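4-oxalmesaconate hydratase (Pseudomonas putida, PDB 5CGZ) catalyses the addition of water to 4-carboxy-2-hydroxymuconate, the third step of gallate degradation, as a zinc-dependent hexameric hydratase. Local coordinates at residues Gln209-Arg212 with Asn213-Ile216; Ala133-Ile136 with Ala137-Glu140. All coordinates share one frame; numbering follows the deposited sequence.

Contact 1 of 2, residues Gln209-Arg212 with Asn213-Ile216; sequences QAKR and NVGI
Asn213 folds back on Gln209 where helix 193-212 ends in a type I beta turn running from Arg212 to Gly215. The tight part of this C-terminal helix end is centred on Gln209 O, which accepts two bonds from one residue: Asn213 N at 3.1 Å, and Asn213 ND2 to the same Gln209 O at 2.7 Å. The two donors arrive from opposite faces of the carbonyl plane, ND2 standing well above it and the backbone N tilted less. With CG beside its own backbone N (chi1 -78°), the Asn213 side chain curls back along the helix to make the second bond. Its amide is gripped further by a third subunit, whose Tyr119 hydroxyl meets OD1 and whose Gln161 OE1 meets ND2, so this helix end forms part of the hexamer interface. The turn then winds more tightly than an alpha-helix: Val214 N bonds Lys211 O at 3.0 Å, and Gly215 N closes the turn on Arg212 O at 3.3 Å. Positive phi (110°) at Gly215 turns the chain out of the helix. Ala210 and Val214 face Val235 of a second subunit.

The other side is looser. The Lys211 chain, bent at chi2 and chi4, passes the Val214 side chain at about a right angle, with CD 3.8 Å from Val214 CG2. Its ammonium bonds Arg220 O in the following loop. Arg212 touches the exposed Ile216 loosely, CD standing 4.2 Å from Ile216 CD1. A water joins Lys211 to Ile216, accepting from Lys211 NZ at 2.9 Å and donating to Ile216 O at 2.8 Å.

Contact 2 of 2, residues Ala133-Ile136 with Ala137-Glu140; sequences ARII and AQAE
Ala137 N reaches Ala133 O at 2.9 Å, the first of a run of backbone hydrogen bonds, with an ordinary alpha-helical step of four residues. Thereafter the spacing shortens to three: Gln138 N bonds Ile135 O at 3.0 Å while keeping a weak bond to Arg134 O, and Ala139 N bonds Ile136 O, also at 3.0 Å. This tightening marks the C-terminal end of helix 122-138, which packs against helix 92-105 through Ala133, Arg134 and Ala137.

Polar side-chain contacts link Arg134 and Gln138, one turn apart. The arginine, extended from CG to NE, reaches outward from the helix, and Gln138 NE2 lies over one face of its guanidinium, 3.8 Å from Arg134 NH1, with guanidinium and amide planes 50° apart. Both groups donate to nearby loop carbonyls, Arg134 NE to Pro152 O and Gln138 NE2 to Gly150 O. A water accepts from Arg134 NH2 at 3.1 Å and weakly from Gln138 NE2.

Van der Waals contact brings CB and both gamma carbons of Ile135 to about 4.0 Å from Gln138 OE1. Ile135 and Ile136 also pack on Tyr86 of a fourth subunit, and Ala139 CB lies 3.4 Å from Ile136 O.

Both contacts are local and lie in series, neither nesting nor crossing. From the N terminus the chain first reaches contact 2, at the end of helix 122-138, which carries the zinc ligand His123 in its first turn; there the helix end is set against helix 92-105 and the loop before strand 154-157. After strand 171-174 and helix 179-186, helix 193-212 ends at contact 1, near strand 171-174 and the loop leading to strand 225-230. Each contact closes a helix-ending turn with no loop between its segments. The centres of contacts 1 and 2 lie about 37 Å apart. Contact 2 borders a fourth and, at Glu140, the second subunit; contact 1 the second and third.

Contact 1 of 2, residues Gln209-Arg212 with Asn213-Ile216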
loop_
_atom_site.group_PDB
_atom_site.type_symbol
_atom_site.label_atom_id
_atom_site.label_comp_id
_atom_site.label_asym_id
_atom_site.label_seq_id
_atom_site.Cartn_x
_atom_site.Cartn_y
_atom_site.Cartn_z
ATOM N N GLN A 209 1.581 -21.527 -12.392
ATOM C CA GLN A 209 1.838 -20.858 -11.115
ATOM C C GLN A 209 1.256 -21.643 -9.938
ATOM O O GLN A 209 1.887 -21.749 -8.894
ATOM C CB GLN A 209 1.282 -19.434 -11.127
ATOM C CG GLN A 209 1.923 -18.541 -12.198
ATOM C CD GLN A 209 1.178 -17.223 -12.383
ATOM O OE1 GLN A 209 0.292 -16.882 -11.600
ATOM N NE2 GLN A 209 1.536 -16.482 -13.427
ATOM N N ALA A 210 0.052 -22.183 -10.106
ATOM C CA ALA A 210 -0.549 -23.021 -9.076
ATOM C C ALA A 210 0.330 -24.249 -8.814
ATOM O O ALA A 210 0.594 -24.605 -7.661
ATOM C CB ALA A 210 -1.964 -23.445 -9.483
ATOM N N LYS A 211 0.797 -24.879 -9.889
ATOM C CA LYS A 211 1.686 -26.030 -9.760
ATOM C C LYS A 211 2.941 -25.645 -8.980
ATOM O O LYS A 211 3.380 -26.374 -8.085
ATOM C CB LYS A 211 2.060 -26.593 -11.137
ATOM C CG LYS A 211 2.983 -27.811 -11.060
ATOM C CD LYS A 211 2.335 -28.907 -10.196
ATOM C CE LYS A 211 3.223 -30.137 -10.058
ATOM N NZ LYS A 211 3.489 -30.776 -11.373
ATOM N N ARG A 212 3.502 -24.481 -9.293
ATOM C CA ARG A 212 4.694 -24.019 -8.584
ATOM C C ARG A 212 4.396 -23.908 -7.088
ATOM O O ARG A 212 5.249 -24.190 -6.251
ATOM C CB ARG A 212 5.174 -22.673 -9.141
ATOM C CG ARG A 212 6.467 -22.126 -8.509
ATOM C CD ARG A 212 7.666 -23.042 -8.777
ATOM N NE ARG A 212 8.917 -22.306 -8.993
ATOM C CZ ARG A 212 9.740 -21.900 -8.023
ATOM N NH1 ARG A 212 9.463 -22.153 -6.745
ATOM N NH2 ARG A 212 10.849 -21.233 -8.332
ATOM N N ASN A 213 3.170 -23.530 -6.746
ATOM C CA ASN A 213 2.852 -23.307 -5.344
ATOM C C ASN A 213 2.410 -24.571 -4.604
ATOM O O ASN A 213 2.041 -24.487 -3.438
ATOM C CB ASN A 213 1.786 -22.220 -5.213
ATOM C CG ASN A 213 2.363 -20.825 -5.391
ATOM O OD1 ASN A 213 2.923 -20.248 -4.450
ATOM N ND2 ASN A 213 2.244 -20.282 -6.600
ATOM N N VAL A 214 2.457 -25.731 -5.269
ATOM C CA VAL A 214 2.312 -27.006 -4.556
ATOM C C VAL A 214 3.600 -27.823 -4.625
ATOM O O VAL A 214 3.662 -28.929 -4.106
ATOM C CB VAL A 214 1.150 -27.875 -5.102
ATOM C CG1 VAL A 214 -0.170 -27.122 -5.018
ATOM C CG2 VAL A 214 1.433 -28.337 -6.539
ATOM N N GLY A 215 4.628 -27.270 -5.261
ATOM C CA GLY A 215 5.893 -27.973 -5.406
ATOM C C GLY A 215 6.107 -28.385 -6.847
ATOM O O GLY A 215 5.325 -29.161 -7.400
ATOM N N ILE A 216 7.165 -27.866 -7.464
ATOM C CA ILE A 216 7.344 -28.037 -8.899
ATOM C C ILE A 216 7.564 -29.508 -9.292
ATOM O O ILE A 216 7.297 -29.890 -10.429
ATOM C CB ILE A 216 8.518 -27.163 -9.423
ATOM C CG1 ILE A 216 8.373 -26.926 -10.933
ATOM C CG2 ILE A 216 9.870 -27.782 -9.067
ATOM C CD1 ILE A 216 9.270 -25.829 -11.484
HETATM O O HOH W 1 5.704 -29.395 -12.628
#

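Contact 2 of 2, residues Ala133-Ile136 with Ala137-Glu140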
loop_
_atom_site.group_PDB
_atom_site.type_symbol
_atom_site.label_atom_id
_atom_site.label_comp_id
_atom_site.label_asym_id
_atom_site.label_seq_id
_atom_site.Cartn_x
_atom_site.Cartn_y
_atom_site.Cartn_z
ATOM N N ALA A 133 -25.181 -6.282 -0.965
ATOM C CA ALA A 133 -26.399 -7.109 -0.949
ATOM C C ALA A 133 -26.241 -8.295 0.005
ATOM O O ALA A 133 -27.187 -8.691 0.700
ATOM C CB ALA A 133 -26.745 -7.602 -2.350
ATOM N N ARG A 134 -25.041 -8.865 0.027
ATOM C CA ARG A 134 -24.720 -9.942 0.953
ATOM C C ARG A 134 -24.944 -9.521 2.407
ATOM O O ARG A 134 -25.520 -10.269 3.209
ATOM C CB ARG A 134 -23.268 -10.382 0.741
ATOM C CG ARG A 134 -22.744 -11.464 1.672
ATOM C CD ARG A 134 -21.307 -11.783 1.240
ATOM N NE ARG A 134 -20.549 -12.572 2.209
ATOM C CZ ARG A 134 -20.016 -12.092 3.333
ATOM N NH1 ARG A 134 -20.169 -10.812 3.668
ATOM N NH2 ARG A 134 -19.334 -12.904 4.128
ATOM N N ILE A 135 -24.477 -8.322 2.750
ATOM C CA ILE A 135 -24.625 -7.821 4.110
ATOM C C ILE A 135 -26.099 -7.512 4.435
ATOM O O ILE A 135 -26.568 -7.823 5.532
ATOM C CB ILE A 135 -23.754 -6.568 4.337
ATOM C CG1 ILE A 135 -22.260 -6.938 4.240
ATOM C CG2 ILE A 135 -24.077 -5.924 5.686
ATOM C CD1 ILE A 135 -21.327 -5.748 4.099
ATOM N N ILE A 136 -26.824 -6.907 3.495
ATOM C CA ILE A 136 -28.259 -6.673 3.693
ATOM C C ILE A 136 -28.960 -7.996 4.008
ATOM O O ILE A 136 -29.782 -8.073 4.925
ATOM C CB ILE A 136 -28.933 -6.032 2.456
ATOM C CG1 ILE A 136 -28.266 -4.696 2.097
ATOM C CG2 ILE A 136 -30.456 -5.857 2.692
ATOM C CD1 ILE A 136 -28.197 -3.716 3.245
ATOM N N ALA A 137 -28.597 -9.040 3.263
ATOM C CA ALA A 137 -29.211 -10.360 3.426
ATOM C C ALA A 137 -28.856 -11.017 4.767
ATOM O O ALA A 137 -29.519 -11.968 5.203
ATOM C CB ALA A 137 -28.811 -11.266 2.271
ATOM N N GLN A 138 -27.813 -10.508 5.422
ATOM C CA GLN A 138 -27.464 -10.957 6.769
ATOM C C GLN A 138 -28.353 -10.343 7.861
ATOM O O GLN A 138 -28.398 -10.843 8.984
ATOM C CB GLN A 138 -26.006 -10.609 7.085
ATOM C CG GLN A 138 -24.949 -11.345 6.267
ATOM C CD GLN A 138 -23.547 -10.834 6.591
ATOM O OE1 GLN A 138 -23.379 -9.658 6.928
ATOM N NE2 GLN A 138 -22.539 -11.711 6.495
ATOM N N ALA A 139 -29.030 -9.243 7.545
ATOM C CA ALA A 139 -29.696 -8.442 8.579
ATOM C C ALA A 139 -31.054 -9.016 8.978
ATOM O O ALA A 139 -31.938 -9.182 8.139
ATOM C CB ALA A 139 -29.858 -7.004 8.110
ATOM N N GLU A 140 -31.218 -9.308 10.264
ATOM C CA GLU A 140 -32.464 -9.890 10.743
ATOM C C GLU A 140 -33.595 -8.858 10.658
ATOM O O GLU A 140 -34.770 -9.198 10.763
ATOM C CB GLU A 140 -32.282 -10.433 12.168
ATOM C CG GLU A 140 -31.438 -11.716 12.174
ATOM C CD GLU A 140 -31.176 -12.292 13.558
ATOM O OE1 GLU A 140 -30.025 -12.720 13.813
ATOM O OE2 GLU A 140 -32.113 -12.336 14.386
HETATM O O HOH W 2 -19.064 -11.507 6.857
#